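Local structure of ChiX (Serratia marcescens, 5OPZ) at residues P27-V32 / F128-R133; L37-V42 / A106-I111; G49-A54 / A77-A82; A54-M59 / L68-L73; Y94-A99 / V113-E118. The protein is a zinc-dependent L-Ala D-Glu endopeptidase that hydrolyses peptidoglycan and is required for chitinase secretion. All blocks are in the same frame, centred on the assembly; numbering follows the deposited sequence. Where two conformers were deposited one is given.

Contact 1 of 5, residues P27-V32 / F128-R133; sequences PDLVRV and FQLTFR
Leu29 meets Leu130 where the first turns of helix 27-39 lie against strand 127-130. Asp28, early in the helix, has its CB bond pointing toward the strand, but its carboxylate is occupied outside the contact, with Asp28 OD2 bonded to Tyr135 OH. Leu29 carries the contact itself. Its CB sits 3.9 Å from Leu130 CG, with Leu130 CD1 at 4.0 Å from the same CB, so the branch point of one leucine presses on the root of the other. Leu29 CG stands anti to the backbone N (chi1 -177°), which turns CD2 toward the backbone of Phe128. There Leu29 CD2 comes to 4.4 Å from the backbone O of Phe128, and the side chain also touches Val78 on the next strand. Phe128 starts toward the helix, but its ring leads away to stack with Trp115. No hydrogen bond crosses between the segments. The arrangement is an apolar helix-on-sheet contact in the core of this zinc peptidase, an alpha+beta fold with helices packed on an antiparallel sheet.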
# COMPACT_ATOMS: atom_id res chain seq x y z
N PRO A 27 -9.45 -8.96 3.04
CA PRO A 27 -9.74 -8.39 4.35
C PRO A 27 -8.58 -8.31 5.32
O PRO A 27 -8.57 -7.42 6.16
CB PRO A 27 -10.89 -9.26 4.86
CG PRO A 27 -11.54 -9.82 3.63
CD PRO A 27 -10.43 -9.99 2.63
N ASP A 28 -7.65 -9.25 5.30
CA ASP A 28 -6.53 -9.24 6.22
C ASP A 28 -5.56 -8.10 5.90
O ASP A 28 -5.05 -7.44 6.83
CB ASP A 28 -5.81 -10.57 6.29
CG ASP A 28 -6.67 -11.65 6.95
OD1 ASP A 28 -7.74 -11.34 7.54
OD2 ASP A 28 -6.22 -12.81 6.85
N LEU A 29 -5.34 -7.83 4.61
CA LEU A 29 -4.51 -6.67 4.26
C LEU A 29 -5.24 -5.37 4.58
O LEU A 29 -4.65 -4.41 5.03
CB LEU A 29 -4.09 -6.77 2.79
CG LEU A 29 -3.14 -5.66 2.34
CD1 LEU A 29 -1.88 -5.56 3.14
CD2 LEU A 29 -2.74 -5.90 0.87
N VAL A 30 -6.55 -5.34 4.35
CA VAL A 30 -7.31 -4.17 4.73
C VAL A 30 -7.15 -3.87 6.22
O VAL A 30 -6.97 -2.71 6.62
CB VAL A 30 -8.80 -4.32 4.39
CG1 VAL A 30 -9.62 -3.15 4.93
CG2 VAL A 30 -8.97 -4.44 2.89
N ARG A 31 -7.23 -4.91 7.03
CA ARG A 31 -7.15 -4.70 8.48
C ARG A 31 -5.79 -4.08 8.86
O ARG A 31 -5.73 -3.09 9.62
CB ARG A 31 -7.38 -6.03 9.16
CG ARG A 31 -7.48 -5.94 10.66
CD ARG A 31 -8.51 -6.97 11.14
NE ARG A 31 -8.24 -8.29 10.56
CZ ARG A 31 -7.30 -9.14 10.98
NH1 ARG A 31 -6.51 -8.87 12.04
NH2 ARG A 31 -7.16 -10.29 10.33
N VAL A 32 -4.73 -4.56 8.23
CA VAL A 32 -3.41 -4.05 8.50
C VAL A 32 -3.25 -2.58 8.06
O VAL A 32 -2.75 -1.72 8.82
CB VAL A 32 -2.32 -4.91 7.84
CG1 VAL A 32 -0.97 -4.22 7.89
CG2 VAL A 32 -2.27 -6.29 8.51
N PHE A 128 2.93 -2.69 -0.97
CA PHE A 128 2.85 -3.63 0.15
C PHE A 128 2.01 -4.86 -0.29
O PHE A 128 1.01 -4.67 -1.01
CB PHE A 128 2.21 -3.03 1.38
CG PHE A 128 2.97 -1.91 1.98
CD1 PHE A 128 2.88 -0.62 1.49
CD2 PHE A 128 3.91 -2.17 2.93
CE1 PHE A 128 3.58 0.42 2.07
CE2 PHE A 128 4.60 -1.15 3.55
CZ PHE A 128 4.46 0.14 3.10
N GLN A 129 2.36 -6.06 0.17
CA GLN A 129 1.57 -7.24 -0.21
C GLN A 129 1.58 -8.28 0.89
O GLN A 129 2.53 -8.41 1.64
CB GLN A 129 2.03 -7.87 -1.54
CG GLN A 129 3.44 -8.41 -1.49
CD GLN A 129 3.87 -8.95 -2.79
OE1 GLN A 129 3.74 -8.32 -3.83
NE2 GLN A 129 4.35 -10.20 -2.78
N LEU A 130 0.51 -9.08 0.86
CA LEU A 130 0.52 -10.33 1.60
C LEU A 130 1.42 -11.34 0.87
O LEU A 130 1.56 -11.30 -0.35
CB LEU A 130 -0.88 -10.92 1.68
CG LEU A 130 -1.91 -10.04 2.43
CD1 LEU A 130 -3.31 -10.62 2.32
CD2 LEU A 130 -1.53 -9.85 3.89
N THR A 131 2.07 -12.23 1.61
CA THR A 131 3.02 -13.16 0.98
C THR A 131 2.30 -14.28 0.26
O THR A 131 1.21 -14.70 0.67
CB THR A 131 4.05 -13.80 1.93
OG1 THR A 131 3.44 -14.72 2.80
CG2 THR A 131 4.75 -12.83 2.74
N PHE A 132 2.94 -14.77 -0.79
CA PHE A 132 2.48 -15.99 -1.46
C PHE A 132 2.48 -17.20 -0.54
O PHE A 132 1.57 -18.04 -0.65
CB PHE A 132 3.30 -16.27 -2.71
CG PHE A 132 2.89 -15.46 -3.91
CD1 PHE A 132 1.69 -15.68 -4.58
CD2 PHE A 132 3.72 -14.46 -4.40
CE1 PHE A 132 1.33 -14.95 -5.72
CE2 PHE A 132 3.38 -13.73 -5.54
CZ PHE A 132 2.16 -13.96 -6.17
N ARG A 133 3.48 -17.31 0.34
CA ARG A 133 3.55 -18.45 1.27
C ARG A 133 2.36 -18.49 2.23
O ARG A 133 1.72 -19.53 2.43
CB ARG A 133 4.86 -18.50 2.06
CG ARG A 133 6.10 -18.71 1.18
CD ARG A 133 7.37 -18.32 1.92
NE ARG A 133 8.63 -18.52 1.16
CZ ARG A 133 9.18 -19.69 0.82
NH1 ARG A 133 10.32 -19.67 0.15
NH2 ARG A 133 8.62 -20.86 1.09

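Contact 2 of 5, residues L37-V42 / A106-I111; sequences LRYSLV and ARECGI
Tyr39 and Glu108 meet at the protein surface, where a single side-chain hydrogen bond links the C-terminal turns of helix 27-39 and helix 92-109. The second of these helices closes in a Schellman motif at Gly110. The nearest CA atoms, those of Tyr39 and Ala106, are 11.4 Å apart, so the backbones do not pack here and two long side chains span the distance. They come from opposite directions. Tyr39 OH donates to Glu108 OE1 at 2.6 Å, a short bond. The carboxylate receives it on the syn lone pair of OE1, the side facing OE2. The acceptor lies at the edge of the tyrosine ring, near its plane, while the carboxylate plane is turned 78° from that of the ring. Glu108 reaches this far because its chain is extended beyond CG (chi2 177°). Its other oxygen, OE2, forms a salt bridge with Arg104, and the same arginine makes a cation-pi contact with the Tyr39 ring. Arg104 thus touches both partners and would be expected to favour a charged carboxylate. Beyond this bond both helices end. Gly110 has positive phi, and Ile111 N bonds to Ala106 O at 3.0 Å. After helix 27-39 the chain turns at Ser40, whose OG donates to Val42 O at 2.7 Å.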
# COMPACT_ATOMS: atom_id res chain seq x y z
N LEU A 37 -2.93 3.37 9.17
CA LEU A 37 -3.40 4.78 9.13
C LEU A 37 -3.40 5.43 10.50
O LEU A 37 -3.24 6.63 10.60
CB LEU A 37 -4.81 4.89 8.55
CG LEU A 37 -4.95 4.51 7.07
CD1 LEU A 37 -6.39 4.23 6.69
CD2 LEU A 37 -4.42 5.67 6.25
N ARG A 38 -3.62 4.68 11.55
CA ARG A 38 -3.59 5.23 12.90
C ARG A 38 -2.22 5.53 13.40
O ARG A 38 -2.05 6.41 14.24
CB ARG A 38 -4.22 4.25 13.87
CG ARG A 38 -5.62 3.77 13.55
CD ARG A 38 -6.56 4.85 13.14
NE ARG A 38 -6.57 5.98 14.06
CZ ARG A 38 -7.30 7.07 13.89
NH1 ARG A 38 -8.11 7.19 12.86
NH2 ARG A 38 -7.21 8.07 14.77
N TYR A 39 -1.24 4.76 12.96
CA TYR A 39 0.12 4.80 13.50
C TYR A 39 1.09 5.67 12.75
O TYR A 39 2.04 6.15 13.33
CB TYR A 39 0.73 3.41 13.55
CG TYR A 39 -0.02 2.40 14.46
CD1 TYR A 39 -0.81 2.80 15.56
CD2 TYR A 39 0.05 1.05 14.19
CE1 TYR A 39 -1.46 1.88 16.36
CE2 TYR A 39 -0.60 0.14 14.96
CZ TYR A 39 -1.36 0.57 16.02
OH TYR A 39 -1.97 -0.35 16.77
N SER A 40 0.90 5.81 11.45
CA SER A 40 1.85 6.54 10.62
C SER A 40 1.96 8.02 10.97
O SER A 40 0.94 8.68 11.10
CB SER A 40 1.44 6.44 9.16
OG SER A 40 2.42 7.02 8.33
N LEU A 41 3.19 8.53 11.09
CA LEU A 41 3.40 9.98 11.21
C LEU A 41 3.08 10.72 9.91
O LEU A 41 2.88 11.91 9.92
CB LEU A 41 4.84 10.28 11.71
CG LEU A 41 5.15 10.16 13.20
CD1 LEU A 41 4.46 11.31 13.94
CD2 LEU A 41 4.78 8.83 13.82
N VAL A 42 3.16 10.02 8.81
CA VAL A 42 2.98 10.56 7.48
C VAL A 42 1.59 10.16 7.01
O VAL A 42 1.32 8.97 6.85
CB VAL A 42 4.04 9.94 6.54
CG1 VAL A 42 3.82 10.41 5.12
CG2 VAL A 42 5.41 10.32 7.05
N ALA A 106 1.12 -4.83 11.02
CA ALA A 106 1.22 -6.19 10.58
C ALA A 106 1.56 -7.11 11.73
O ALA A 106 0.96 -8.18 11.90
CB ALA A 106 2.23 -6.28 9.45
N ARG A 107 2.57 -6.73 12.49
CA ARG A 107 3.00 -7.50 13.63
C ARG A 107 1.90 -7.70 14.65
O ARG A 107 1.65 -8.82 15.14
CB ARG A 107 4.16 -6.77 14.28
CG ARG A 107 4.92 -7.61 15.28
CD ARG A 107 6.25 -6.95 15.63
NE ARG A 107 6.13 -5.62 16.20
CZ ARG A 107 6.53 -4.51 15.58
NH1 ARG A 107 7.06 -4.59 14.38
NH2 ARG A 107 6.42 -3.33 16.17
N GLU A 108 1.21 -6.62 14.95
CA GLU A 108 0.10 -6.70 15.89
C GLU A 108 -0.98 -7.68 15.42
O GLU A 108 -1.60 -8.33 16.24
CB GLU A 108 -0.49 -5.31 16.10
CG GLU A 108 0.41 -4.44 16.97
CD GLU A 108 -0.11 -3.05 17.12
OE1 GLU A 108 -1.24 -2.79 16.64
OE2 GLU A 108 0.65 -2.25 17.69
N CYS A 109 -1.19 -7.75 14.10
CA CYS A 109 -2.21 -8.64 13.52
C CYS A 109 -1.73 -10.04 13.26
O CYS A 109 -2.52 -10.90 12.86
CB CYS A 109 -2.74 -8.06 12.19
SG CYS A 109 -3.65 -6.51 12.37
N GLY A 110 -0.44 -10.29 13.47
CA GLY A 110 0.09 -11.61 13.26
C GLY A 110 0.23 -11.98 11.80
O GLY A 110 0.13 -13.18 11.45
N ILE A 111 0.48 -10.98 10.93
CA ILE A 111 0.53 -11.19 9.48
C ILE A 111 1.79 -10.57 8.95
O ILE A 111 2.06 -9.43 9.25
CB ILE A 111 -0.67 -10.49 8.82
CG1 ILE A 111 -1.98 -11.13 9.26
CG2 ILE A 111 -0.56 -10.46 7.29
CD1 ILE A 111 -3.16 -10.27 8.98

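Contact 3 of 5, residues G49-A54 / A77-A82; sequences GLRSMA and AVDVVA. With ZN (zinc ion), chain C.
Gly49 lies against Val78 and Ala77 beside the zinc site, where the chain leaves strand 44-48 of the antiparallel sheet and strand 77-82 runs next to it. The metal site is the His-Asp-His set of this D-alanyl-D-alanine carboxypeptidase-related family, with zinc bound by His72, Asp79 and His127. The tight part is at Gly49. Its CA is 4.4 Å from the CA of Val78 and 4.2 Å from Val78 CG1. The carbonyl oxygens of Gly49 and Ala77 lie 3.5 Å apart, two acceptors with no bond between them. Gly49 O is used instead by His72 ND1, which is consistent with this second-shell carbonyl orienting the zinc ligand. The looser part is at Arg51. Its NH2 faces Asp79 OD2 at 3.9 Å, a long salt bridge. The carboxylate oxygen lies near the guanidinium plane at its edge, and the two flat groups are turned 63° against each other. Arg51 is held more firmly by Glu48, through NE, and by Gln56, through NH1. Its chain runs out extended and bends at chi3 (-70°), bringing NH2 up to the metal site. Asp79 divides its carboxylate: OD2 faces the arginine, while OD1 binds zinc at 2.0 Å.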
# COMPACT_ATOMS: atom_id res chain seq x y z
N GLY A 49 -5.42 -0.55 -5.16
CA GLY A 49 -5.61 -1.85 -4.48
C GLY A 49 -5.77 -2.89 -5.56
O GLY A 49 -4.77 -3.33 -6.14
N LEU A 50 -7.01 -3.25 -5.84
CA LEU A 50 -7.30 -4.17 -6.93
C LEU A 50 -6.94 -3.52 -8.27
O LEU A 50 -7.12 -2.32 -8.50
CB LEU A 50 -8.76 -4.64 -6.81
CG LEU A 50 -9.32 -5.73 -7.70
CD1 LEU A 50 -8.67 -7.10 -7.52
CD2 LEU A 50 -10.83 -5.82 -7.48
N ARG A 51 -6.31 -4.31 -9.11
CA ARG A 51 -5.92 -3.91 -10.44
C ARG A 51 -6.63 -4.84 -11.41
O ARG A 51 -6.75 -6.02 -11.15
CB ARG A 51 -4.41 -4.03 -10.58
CG ARG A 51 -3.82 -3.61 -11.92
CD ARG A 51 -2.32 -3.85 -11.93
NE ARG A 51 -1.63 -2.92 -11.06
CZ ARG A 51 -0.39 -3.10 -10.58
NH1 ARG A 51 0.30 -4.19 -10.84
NH2 ARG A 51 0.15 -2.18 -9.81
N SER A 52 -7.10 -4.28 -12.51
CA SER A 52 -7.72 -5.10 -13.52
C SER A 52 -6.67 -5.88 -14.32
O SER A 52 -5.52 -5.47 -14.47
CB SER A 52 -8.55 -4.24 -14.45
OG SER A 52 -7.73 -3.45 -15.28
N MET A 53 -7.11 -6.99 -14.91
CA MET A 53 -6.25 -7.76 -15.80
C MET A 53 -5.80 -6.90 -16.98
O MET A 53 -4.64 -6.98 -17.40
CB MET A 53 -6.83 -9.10 -16.25
CG MET A 53 -5.83 -9.95 -17.02
SD MET A 53 -6.56 -11.51 -17.51
CE MET A 53 -6.29 -12.52 -16.05
N ALA A 54 -6.69 -6.06 -17.50
CA ALA A 54 -6.30 -5.24 -18.66
C ALA A 54 -5.14 -4.28 -18.32
O ALA A 54 -4.25 -4.02 -19.14
CB ALA A 54 -7.48 -4.43 -19.17
N ALA A 77 -2.48 -6.94 -2.65
CA ALA A 77 -1.50 -5.87 -2.60
C ALA A 77 -2.15 -4.51 -2.68
O ALA A 77 -3.24 -4.35 -3.20
CB ALA A 77 -0.52 -6.03 -3.75
N VAL A 78 -1.46 -3.53 -2.13
CA VAL A 78 -1.81 -2.12 -2.26
C VAL A 78 -0.55 -1.33 -2.60
O VAL A 78 0.55 -1.69 -2.16
CB VAL A 78 -2.45 -1.53 -0.98
CG1 VAL A 78 -3.77 -2.25 -0.69
CG2 VAL A 78 -1.53 -1.64 0.20
N ASP A 79 -0.76 -0.25 -3.35
CA ASP A 79 0.22 0.84 -3.47
C ASP A 79 -0.31 2.04 -2.71
O ASP A 79 -1.44 2.42 -2.92
CB ASP A 79 0.44 1.17 -4.93
CG ASP A 79 1.17 0.10 -5.70
OD1 ASP A 79 1.65 -0.88 -5.15
OD2 ASP A 79 1.27 0.23 -6.92
N VAL A 80 0.52 2.55 -1.83
CA VAL A 80 0.17 3.73 -1.06
C VAL A 80 0.80 4.96 -1.70
O VAL A 80 1.77 4.88 -2.43
CB VAL A 80 0.59 3.65 0.42
CG1 VAL A 80 -0.01 2.41 1.08
CG2 VAL A 80 2.09 3.64 0.59
N VAL A 81 0.20 6.09 -1.41
CA VAL A 81 0.73 7.38 -1.81
C VAL A 81 0.84 8.26 -0.56
O VAL A 81 -0.16 8.46 0.17
CB VAL A 81 -0.09 8.05 -2.93
CG1 VAL A 81 -1.51 8.27 -2.56
CG2 VAL A 81 0.56 9.36 -3.36
N ALA A 82 2.06 8.80 -0.33
CA ALA A 82 2.26 9.71 0.83
C ALA A 82 1.60 11.06 0.54
O ALA A 82 1.75 11.58 -0.57
CB ALA A 82 3.72 9.91 1.07
ZN ZN C . 2.08 -2.50 -6.23

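Contact 4 of 5, residues A54-M59 / L68-L73; sequences ARQREM and LRSRHL. With ZN (zinc ion), chain C.
Gln56 and Leu68 carry the apolar part of this contact, and their side chains slide past each other in opposite directions. Leu68 CD1 lies 3.8 Å from Gln56 CG and reaches over the helix backbone to 3.6 Å from Arg57 N. Leu73 CD2 adds a looser touch on Gln56 CB at 4.2 Å. The amide of Gln56 lies against Ser70, with OE1 3.4 Å from Ser70 CB. A bend at chi2 (72°) brings it there. Polar bonds fix each group without crossing between the segments. Gln56 OE1 accepts from Arg51 NH1, and Gln56 NE2 donates to Thr67 O, so both ends of the buried amide are satisfied. Ser70 OG accepts from His72 N at 2.9 Å, an ST turn that shapes the backbone just before the metal ligand. Zinc is bound by His72 NE2 at 2.1 Å. The contact thus sets helix 53-62 against the loop that follows it, on the way to strand 77-82, with Arg71 reaching from that loop to Leu130 O.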
# COMPACT_ATOMS: atom_id res chain seq x y z
N ALA A 54 -6.69 -6.06 -17.50
CA ALA A 54 -6.30 -5.24 -18.66
C ALA A 54 -5.14 -4.28 -18.32
O ALA A 54 -4.25 -4.02 -19.14
CB ALA A 54 -7.48 -4.43 -19.17
N ARG A 55 -5.19 -3.71 -17.12
CA ARG A 55 -4.13 -2.80 -16.66
C ARG A 55 -2.82 -3.55 -16.50
O ARG A 55 -1.77 -3.10 -16.90
CB ARG A 55 -4.54 -2.10 -15.36
CG ARG A 55 -3.42 -1.30 -14.72
CD ARG A 55 -2.84 -0.22 -15.60
NE ARG A 55 -2.07 0.73 -14.79
CZ ARG A 55 -1.89 1.99 -15.16
NH1 ARG A 55 -1.20 2.84 -14.41
NH2 ARG A 55 -2.43 2.39 -16.28
N GLN A 56 -2.90 -4.75 -15.94
CA GLN A 56 -1.71 -5.59 -15.82
C GLN A 56 -1.14 -5.93 -17.21
O GLN A 56 0.08 -5.89 -17.39
CB GLN A 56 -1.97 -6.83 -15.02
CG GLN A 56 -0.71 -7.58 -14.66
CD GLN A 56 0.11 -6.87 -13.60
OE1 GLN A 56 -0.43 -6.08 -12.83
NE2 GLN A 56 1.40 -7.18 -13.53
N ARG A 57 -2.02 -6.28 -18.15
CA ARG A 57 -1.55 -6.58 -19.50
C ARG A 57 -0.86 -5.37 -20.12
O ARG A 57 0.15 -5.53 -20.80
CB ARG A 57 -2.77 -6.98 -20.33
CG ARG A 57 -2.49 -7.21 -21.79
CD ARG A 57 -3.69 -7.74 -22.52
NE ARG A 57 -4.21 -8.99 -21.92
CZ ARG A 57 -5.36 -9.14 -21.24
NH1 ARG A 57 -6.22 -8.15 -21.11
NH2 ARG A 57 -5.64 -10.31 -20.69
N GLU A 58 -1.41 -4.18 -19.87
CA GLU A 58 -0.77 -2.97 -20.31
C GLU A 58 0.62 -2.77 -19.69
O GLU A 58 1.55 -2.35 -20.42
CB GLU A 58 -1.67 -1.78 -20.04
CG GLU A 58 -1.23 -0.38 -20.44
CD GLU A 58 -2.10 0.72 -19.81
OE1 GLU A 58 -3.01 0.44 -19.00
OE2 GLU A 58 -1.87 1.87 -20.16
N MET A 59 0.79 -3.07 -18.42
CA MET A 59 2.08 -2.98 -17.79
C MET A 59 3.10 -3.93 -18.38
O MET A 59 4.26 -3.57 -18.54
CB MET A 59 1.95 -3.21 -16.30
CG MET A 59 1.20 -2.10 -15.59
SD MET A 59 0.77 -2.45 -13.90
CE MET A 59 2.44 -2.49 -13.20
N LEU A 68 1.99 -11.32 -15.99
CA LEU A 68 0.61 -11.01 -15.79
C LEU A 68 0.16 -11.42 -14.39
O LEU A 68 -0.87 -10.98 -13.95
CB LEU A 68 -0.24 -11.68 -16.87
CG LEU A 68 -1.67 -11.22 -17.10
CD1 LEU A 68 -1.73 -9.79 -17.56
CD2 LEU A 68 -2.30 -12.10 -18.16
N ARG A 69 0.94 -12.27 -13.71
CA ARG A 69 0.68 -12.66 -12.33
C ARG A 69 1.08 -11.48 -11.45
O ARG A 69 2.23 -11.04 -11.43
CB ARG A 69 1.48 -13.91 -11.98
CG ARG A 69 1.22 -14.49 -10.59
CD ARG A 69 1.96 -15.84 -10.47
NE ARG A 69 2.84 -16.06 -9.31
CZ ARG A 69 2.66 -16.95 -8.33
NH1 ARG A 69 1.57 -17.72 -8.25
NH2 ARG A 69 3.59 -17.06 -7.37
N SER A 70 0.10 -10.91 -10.78
CA SER A 70 0.35 -9.81 -9.83
C SER A 70 -0.51 -10.02 -8.62
O SER A 70 -1.70 -10.34 -8.74
CB SER A 70 -0.01 -8.46 -10.44
OG SER A 70 -0.12 -7.44 -9.46
N ARG A 71 0.06 -9.74 -7.46
CA ARG A 71 -0.72 -9.78 -6.23
C ARG A 71 -1.84 -8.74 -6.25
O ARG A 71 -2.81 -8.87 -5.55
CB ARG A 71 0.19 -9.58 -5.04
CG ARG A 71 1.25 -10.66 -4.84
CD ARG A 71 0.97 -11.54 -3.63
NE ARG A 71 -0.12 -12.46 -3.89
CZ ARG A 71 -0.54 -13.34 -3.02
NH1 ARG A 71 -0.05 -13.37 -1.79
NH2 ARG A 71 -1.44 -14.24 -3.38
N HIS A 72 -1.72 -7.69 -7.07
CA HIS A 72 -2.82 -6.75 -7.13
C HIS A 72 -4.08 -7.27 -7.77
O HIS A 72 -5.15 -6.75 -7.50
CB HIS A 72 -2.42 -5.49 -7.91
CG HIS A 72 -1.51 -4.55 -7.18
ND1 HIS A 72 -1.98 -3.55 -6.35
CD2 HIS A 72 -0.16 -4.40 -7.20
CE1 HIS A 72 -0.97 -2.86 -5.86
NE2 HIS A 72 0.14 -3.34 -6.37
N LEU A 73 -3.94 -8.26 -8.65
CA LEU A 73 -5.10 -8.78 -9.34
C LEU A 73 -6.07 -9.53 -8.46
O LEU A 73 -7.25 -9.55 -8.76
CB LEU A 73 -4.65 -9.74 -10.46
CG LEU A 73 -3.96 -9.10 -11.66
CD1 LEU A 73 -3.49 -10.15 -12.63
CD2 LEU A 73 -4.89 -8.17 -12.36
ZN ZN C . 2.08 -2.50 -6.23

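Contact 5 of 5, residues Y94-A99 / V113-E118; sequences YYAQIA and VEWGGE
Helix 94-99 and strand 113-115 run nearly antiparallel, their axes 168° apart in direction and 11.0 Å apart at closest approach. The indole of Trp115 reaches from the strand to the helix. Ala99 CB sits over the six-membered ring, 3.5 Å from its centroid and 11° off the normal, a CH-pi contact. On the opposite face Gly117 CA lies 3.3 Å above the plane, so the ring is sandwiched between the helix and its own following turn. With chi1 at 179° the indole swings away from the backbone N of Trp115, and its benzo end lies at the helix. There CH2 of Trp115 is 3.8 Å from Ala96 CA, and CZ2 of Trp115 is 3.6 Å from Tyr95 O. Trp115 NE1 is satisfied by Gly125 O, which limits the rotation of the ring. Around this buried contact, Phe128 of strand 127-130 touches Ala99, and Val80 of strand 77-82 touches Tyr95. Val113 touches Val102 and Ala106 further along the helix. Helix 92-109 is thus laid on one face of the sheet.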
# COMPACT_ATOMS: atom_id res chain seq x y z
N TYR A 94 9.29 9.40 3.20
CA TYR A 94 7.89 9.32 3.59
C TYR A 94 7.40 7.86 3.57
O TYR A 94 6.69 7.42 4.48
CB TYR A 94 7.01 10.18 2.69
CG TYR A 94 7.17 11.69 2.82
CD1 TYR A 94 6.94 12.31 4.04
CD2 TYR A 94 7.46 12.48 1.75
CE1 TYR A 94 7.04 13.65 4.20
CE2 TYR A 94 7.59 13.85 1.88
CZ TYR A 94 7.39 14.42 3.11
OH TYR A 94 7.47 15.79 3.20
N TYR A 95 7.79 7.14 2.52
CA TYR A 95 7.42 5.73 2.39
C TYR A 95 8.11 4.87 3.42
O TYR A 95 7.50 3.92 3.94
CB TYR A 95 7.73 5.24 0.94
CG TYR A 95 6.84 5.99 -0.01
CD1 TYR A 95 7.21 7.24 -0.50
CD2 TYR A 95 5.57 5.53 -0.30
CE1 TYR A 95 6.33 8.00 -1.21
CE2 TYR A 95 4.71 6.26 -1.07
CZ TYR A 95 5.09 7.53 -1.51
OH TYR A 95 4.16 8.29 -2.20
N ALA A 96 9.34 5.21 3.81
CA ALA A 96 10.00 4.49 4.92
C ALA A 96 9.20 4.64 6.22
O ALA A 96 9.08 3.69 7.00
CB ALA A 96 11.44 4.91 5.06
N GLN A 97 8.68 5.85 6.42
CA GLN A 97 7.89 6.07 7.63
C GLN A 97 6.58 5.37 7.59
O GLN A 97 6.13 4.85 8.62
CB GLN A 97 7.70 7.57 7.86
CG GLN A 97 8.98 8.30 8.24
CD GLN A 97 8.75 9.72 8.67
OE1 GLN A 97 8.17 9.94 9.70
NE2 GLN A 97 9.23 10.68 7.88
N ILE A 98 5.93 5.41 6.44
CA ILE A 98 4.71 4.62 6.25
C ILE A 98 4.98 3.15 6.56
O ILE A 98 4.16 2.47 7.22
CB ILE A 98 4.04 4.81 4.88
CG1 ILE A 98 3.60 6.25 4.72
CG2 ILE A 98 2.88 3.83 4.67
CD1 ILE A 98 3.42 6.66 3.28
N ALA A 99 6.08 2.61 6.05
CA ALA A 99 6.38 1.20 6.25
C ALA A 99 6.62 0.88 7.72
O ALA A 99 6.35 -0.24 8.11
CB ALA A 99 7.56 0.78 5.40
N VAL A 113 3.66 -8.62 6.14
CA VAL A 113 3.37 -7.83 4.94
C VAL A 113 4.70 -7.46 4.32
O VAL A 113 5.49 -6.81 4.96
CB VAL A 113 2.51 -6.58 5.25
CG1 VAL A 113 2.30 -5.70 4.01
CG2 VAL A 113 1.19 -7.04 5.85
N GLU A 114 4.91 -7.81 3.07
CA GLU A 114 6.13 -7.48 2.35
C GLU A 114 6.00 -6.08 1.79
O GLU A 114 4.95 -5.68 1.33
CB GLU A 114 6.38 -8.46 1.20
CG GLU A 114 6.76 -9.87 1.60
CD GLU A 114 6.86 -10.83 0.41
OE1 GLU A 114 5.84 -11.11 -0.26
OE2 GLU A 114 7.98 -11.29 0.15
N TRP A 115 7.10 -5.35 1.89
CA TRP A 115 7.22 -3.98 1.42
C TRP A 115 8.17 -3.91 0.21
O TRP A 115 9.27 -4.45 0.27
CB TRP A 115 7.75 -3.10 2.55
CG TRP A 115 7.93 -1.68 2.20
CD1 TRP A 115 7.12 -0.92 1.41
CD2 TRP A 115 9.02 -0.83 2.59
NE1 TRP A 115 7.60 0.36 1.33
CE2 TRP A 115 8.75 0.45 2.05
CE3 TRP A 115 10.14 -0.99 3.42
CZ2 TRP A 115 9.64 1.53 2.25
CZ3 TRP A 115 11.00 0.09 3.62
CH2 TRP A 115 10.74 1.32 3.04
N GLY A 116 7.79 -3.17 -0.82
CA GLY A 116 8.66 -2.98 -1.98
C GLY A 116 9.92 -2.23 -1.66
O GLY A 116 10.86 -2.25 -2.43
N GLY A 117 9.94 -1.54 -0.52
CA GLY A 117 11.17 -0.90 -0.07
C GLY A 117 12.26 -1.85 0.38
O GLY A 117 13.39 -1.44 0.53
N GLU A 118 11.91 -3.13 0.48
CA GLU A 118 12.82 -4.22 0.79
C GLU A 118 12.93 -5.28 -0.32
O GLU A 118 13.44 -6.38 -0.09
CB GLU A 118 12.38 -4.87 2.12
CG GLU A 118 12.58 -3.96 3.32
CD GLU A 118 11.77 -4.33 4.57
OE1 GLU A 118 11.03 -5.34 4.61
OE2 GLU A 118 11.95 -3.64 5.58

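Overall arrangement
Contacts 1, 3 and 5 reach one antiparallel sheet, its strands ordered 44-48, 77-82, 127-130, 113-115. Contact 2 joins two helix ends, and contact 4 a helix and a loop. Contact 1 closes the longest loop, and the other four are nested inside it. Contacts 1 and 2 share helix 27-39, with centres about 12 Å apart, and contacts 2 and 5 share helix 92-109, with centres about 11 Å apart. Contacts 3 and 4 share helix 53-62, have centres about 10 Å apart and both touch zinc, giving Asp79 and His72. The third ligand, His127, directly precedes the strand segment of contact 1. The centres of contacts 2 and 4 are about 27 Å apart. The metal site thus lies away from the paired helix ends.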